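Local coordinates for protein possible HxlR family transcriptional factor (Thermoplasma volcanium, PDB 3DF8) that probably binds DNA through a winged helix-turn-helix domain and regulates transcription as a member of the HxlR family, at residues Ser40-Phe45 with Thr82-Glu87. Residues are numbered along the deposited sequence; the frame is centred on the assembly and turned at random.
Sequences STRQNF and TYALTE
Arg42 holds Thr82 along one side of its guanidinium, NE on the hydroxyl and NH2 on the carbonyl. NE gives a short bond to Thr82 OG1 (2.7 Å, N-H...O angle 151°), while NH2 gives a longer, nearly straight one to Thr82 O (3.3 Å); both acceptors lie close to the guanidinium plane, although NH2 stands above the plane of that carbonyl. A bend in the arginine chain at chi3 (68°) swings the guanidinium back over the strand, where Ala84 CB lies over one face, toward its rim, 3.5 Å from NH1. NH2 also forms a salt bridge with Glu74 on neighbouring strand 73-77. Beneath this clamp the packing is tight: Gln43 O accepts a hydrogen bond from Tyr83 N (2.9 Å) and meets Thr82 CA in a CH...O contact, a single antiparallel bridge between the loop before helix 45-50 and strand 81-85 of the wing. On the other side of the bridge, a water takes the place of a direct bond, accepting from Gln43 N and donating to Tyr83 O. Looser still is the Phe45 end, where CB lies 4.0 Å from Tyr83 CE2, both side chains touching helix 57-69. Replacing Arg42 by an alanine would probably leave Thr82 OG1 without this donor and cost Glu74 a salt-bridge partner. The chemistry implies a mainly polar fastening of loop to wing, probably reinforced by Glu74.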
ATOM      1  N   SER A  40       8.956  22.026   2.702  1.00 41.52           N
ATOM      2  CA  SER A  40       9.063  22.988   1.582  1.00 42.35           C
ATOM      3  C   SER A  40      10.385  22.935   0.806  1.00 42.42           C
ATOM      4  O   SER A  40      10.647  23.779  -0.066  1.00 43.03           O
ATOM      5  CB  SER A  40       8.901  24.411   2.104  1.00 42.11           C
ATOM      6  OG  SER A  40       8.321  24.412   3.392  1.00 45.27           O
ATOM      7  N   THR A  41      11.219  21.961   1.133  1.00 41.48           N
ATOM      8  CA  THR A  41      12.616  22.000   0.721  1.00 41.13           C
ATOM      9  C   THR A  41      13.003  20.574   0.487  1.00 39.96           C
ATOM     10  O   THR A  41      12.446  19.681   1.129  1.00 40.02           O
ATOM     11  CB  THR A  41      13.536  22.580   1.855  1.00 41.46           C
ATOM     12  OG1 THR A  41      13.389  21.796   3.050  1.00 43.48           O
ATOM     13  CG2 THR A  41      13.188  24.025   2.171  1.00 41.84           C
ATOM     14  N   ARG A  42      13.957  20.354  -0.418  1.00 38.48           N
ATOM     15  CA  ARG A  42      14.554  19.027  -0.555  1.00 36.84           C
ATOM     16  C   ARG A  42      15.133  18.598   0.794  1.00 35.70           C
ATOM     17  O   ARG A  42      15.767  19.394   1.484  1.00 35.70           O
ATOM     18  CB  ARG A  42      15.668  19.044  -1.605  1.00 37.38           C
ATOM     19  CG  ARG A  42      15.197  19.375  -3.013  1.00 37.62           C
ATOM     20  CD  ARG A  42      16.345  19.300  -4.014  1.00 36.40           C
ATOM     21  NE  ARG A  42      16.779  17.904  -4.160  1.00 36.40           N
ATOM     22  CZ  ARG A  42      16.382  17.097  -5.137  1.00 35.20           C
ATOM     23  NH1 ARG A  42      15.543  17.566  -6.077  1.00 34.57           N
ATOM     24  NH2 ARG A  42      16.816  15.830  -5.179  1.00 36.13           N
ATOM     25  N   GLN A  43      14.973  17.319   1.119  1.00 34.69           N
ATOM     26  CA  GLN A  43      15.434  16.764   2.407  1.00 33.10           C
ATOM     27  C   GLN A  43      16.700  15.966   2.232  1.00 32.14           C
ATOM     28  O   GLN A  43      16.844  15.275   1.232  1.00 31.59           O
ATOM     29  CB  GLN A  43      14.349  15.848   2.955  1.00 33.74           C
ATOM     30  CG  GLN A  43      12.989  16.557   2.921  1.00 37.32           C
ATOM     31  CD  GLN A  43      11.822  15.651   3.315  1.00 43.97           C
ATOM     32  OE1 GLN A  43      11.977  14.724   4.111  1.00 50.03           O
ATOM     33  NE2 GLN A  43      10.652  15.939   2.778  1.00 44.66           N
ATOM     34  N   ASN A  44      17.583  16.027   3.229  1.00 28.58           N
ATOM     35  CA  ASN A  44      18.763  15.167   3.245  1.00 30.12           C
ATOM     36  C   ASN A  44      18.403  13.852   3.906  1.00 29.00           C
ATOM     37  O   ASN A  44      17.251  13.674   4.353  1.00 29.15           O
ATOM     38  CB  ASN A  44      19.956  15.873   3.903  1.00 28.73           C
ATOM     39  CG  ASN A  44      19.723  16.232   5.376  1.00 31.42           C
ATOM     40  OD1 ASN A  44      19.001  15.557   6.113  1.00 29.93           O
ATOM     41  ND2 ASN A  44      20.335  17.324   5.800  1.00 32.12           N
ATOM     42  N   PHE A  45      19.366  12.930   3.969  1.00 29.73           N
ATOM     43  CA  PHE A  45      19.092  11.571   4.415  1.00 30.13           C
ATOM     44  C   PHE A  45      18.689  11.539   5.871  1.00 30.35           C
ATOM     45  O   PHE A  45      17.735  10.821   6.235  1.00 29.85           O
ATOM     46  CB  PHE A  45      20.319  10.744   4.177  1.00 29.47           C
ATOM     47  CG  PHE A  45      20.140   9.290   4.411  1.00 29.78           C
ATOM     48  CD1 PHE A  45      19.817   8.433   3.358  1.00 30.76           C
ATOM     49  CD2 PHE A  45      20.399   8.749   5.685  1.00 30.09           C
ATOM     50  CE1 PHE A  45      19.705   7.045   3.574  1.00 30.36           C
ATOM     51  CE2 PHE A  45      20.312   7.367   5.913  1.00 30.04           C
ATOM     52  CZ  PHE A  45      19.953   6.523   4.852  1.00 30.03           C
ATOM     53  N   THR A  82      20.525  15.707  -1.340  1.00 28.37           N
ATOM     54  CA  THR A  82      19.110  15.768  -0.976  1.00 28.26           C
ATOM     55  C   THR A  82      18.289  14.882  -1.918  1.00 28.32           C
ATOM     56  O   THR A  82      18.798  14.475  -2.964  1.00 28.07           O
ATOM     57  CB  THR A  82      18.565  17.212  -1.036  1.00 29.29           C
ATOM     58  OG1 THR A  82      18.757  17.726  -2.352  1.00 29.38           O
ATOM     59  CG2 THR A  82      19.274  18.117   0.004  1.00 28.94           C
ATOM     60  N   TYR A  83      17.031  14.632  -1.543  1.00 29.04           N
ATOM     61  CA  TYR A  83      16.165  13.681  -2.232  1.00 29.15           C
ATOM     62  C   TYR A  83      14.804  14.355  -2.435  1.00 29.55           C
ATOM     63  O   TYR A  83      14.364  15.190  -1.641  1.00 29.25           O
ATOM     64  CB  TYR A  83      16.024  12.399  -1.372  1.00 29.63           C
ATOM     65  CG  TYR A  83      17.371  11.719  -1.015  1.00 30.27           C
ATOM     66  CD1 TYR A  83      17.843  10.644  -1.766  1.00 31.09           C
ATOM     67  CD2 TYR A  83      18.172  12.185   0.039  1.00 30.34           C
ATOM     68  CE1 TYR A  83      19.107  10.027  -1.454  1.00 31.37           C
ATOM     69  CE2 TYR A  83      19.424  11.582   0.346  1.00 31.96           C
ATOM     70  CZ  TYR A  83      19.862  10.522  -0.416  1.00 31.74           C
ATOM     71  OH  TYR A  83      21.085   9.961  -0.099  1.00 34.84           O
ATOM     72  N   ALA A  84      14.146  13.965  -3.512  1.00 30.07           N
ATOM     73  CA  ALA A  84      12.840  14.484  -3.823  1.00 29.00           C
ATOM     74  C   ALA A  84      12.104  13.450  -4.663  1.00 29.39           C
ATOM     75  O   ALA A  84      12.703  12.622  -5.357  1.00 28.04           O
ATOM     76  CB  ALA A  84      12.950  15.802  -4.621  1.00 30.87           C
ATOM     77  N   LEU A  85      10.788  13.539  -4.628  1.00 27.83           N
ATOM     78  CA  LEU A  85       9.966  12.726  -5.519  1.00 28.72           C
ATOM     79  C   LEU A  85      10.070  13.265  -6.956  1.00 28.37           C
ATOM     80  O   LEU A  85      10.107  14.497  -7.205  1.00 29.93           O
ATOM     81  CB  LEU A  85       8.520  12.816  -5.053  1.00 29.13           C
ATOM     82  CG  LEU A  85       8.249  12.153  -3.700  1.00 29.42           C
ATOM     83  CD1 LEU A  85       6.815  12.476  -3.360  1.00 30.83           C
ATOM     84  CD2 LEU A  85       8.471  10.632  -3.778  1.00 32.79           C
ATOM     85  N   THR A  86      10.085  12.344  -7.910  1.00 28.05           N
ATOM     86  CA  THR A  86       9.887  12.698  -9.311  1.00 29.08           C
ATOM     87  C   THR A  86       8.401  12.970  -9.570  1.00 28.70           C
ATOM     88  O   THR A  86       7.550  12.783  -8.674  1.00 28.56           O
ATOM     89  CB  THR A  86      10.315  11.522 -10.206  1.00 28.31           C
ATOM     90  OG1 THR A  86       9.441  10.423  -9.935  1.00 28.09           O
ATOM     91  CG2 THR A  86      11.798  11.146  -9.983  1.00 29.71           C
ATOM     92  N   GLU A  87       8.059  13.413 -10.784  1.00 28.48           N
ATOM     93  CA  GLU A  87       6.645  13.556 -11.166  1.00 28.21           C
ATOM     94  C   GLU A  87       5.887  12.262 -10.908  1.00 27.98           C
ATOM     95  O   GLU A  87       4.798  12.281 -10.332  1.00 28.08           O
ATOM     96  CB  GLU A  87       6.508  13.944 -12.643  1.00 28.97           C
ATOM     97  CG  GLU A  87       5.063  14.081 -13.063  1.00 32.03           C
ATOM     98  CD  GLU A  87       4.873  14.907 -14.317  1.00 37.40           C
ATOM     99  OE1 GLU A  87       5.878  15.287 -14.972  1.00 39.68           O
ATOM    100  OE2 GLU A  87       3.698  15.173 -14.646  1.00 40.80           O
TER
HETATM  101  O   HOH W   1      12.300  16.160  -0.301  1.00 37.56           O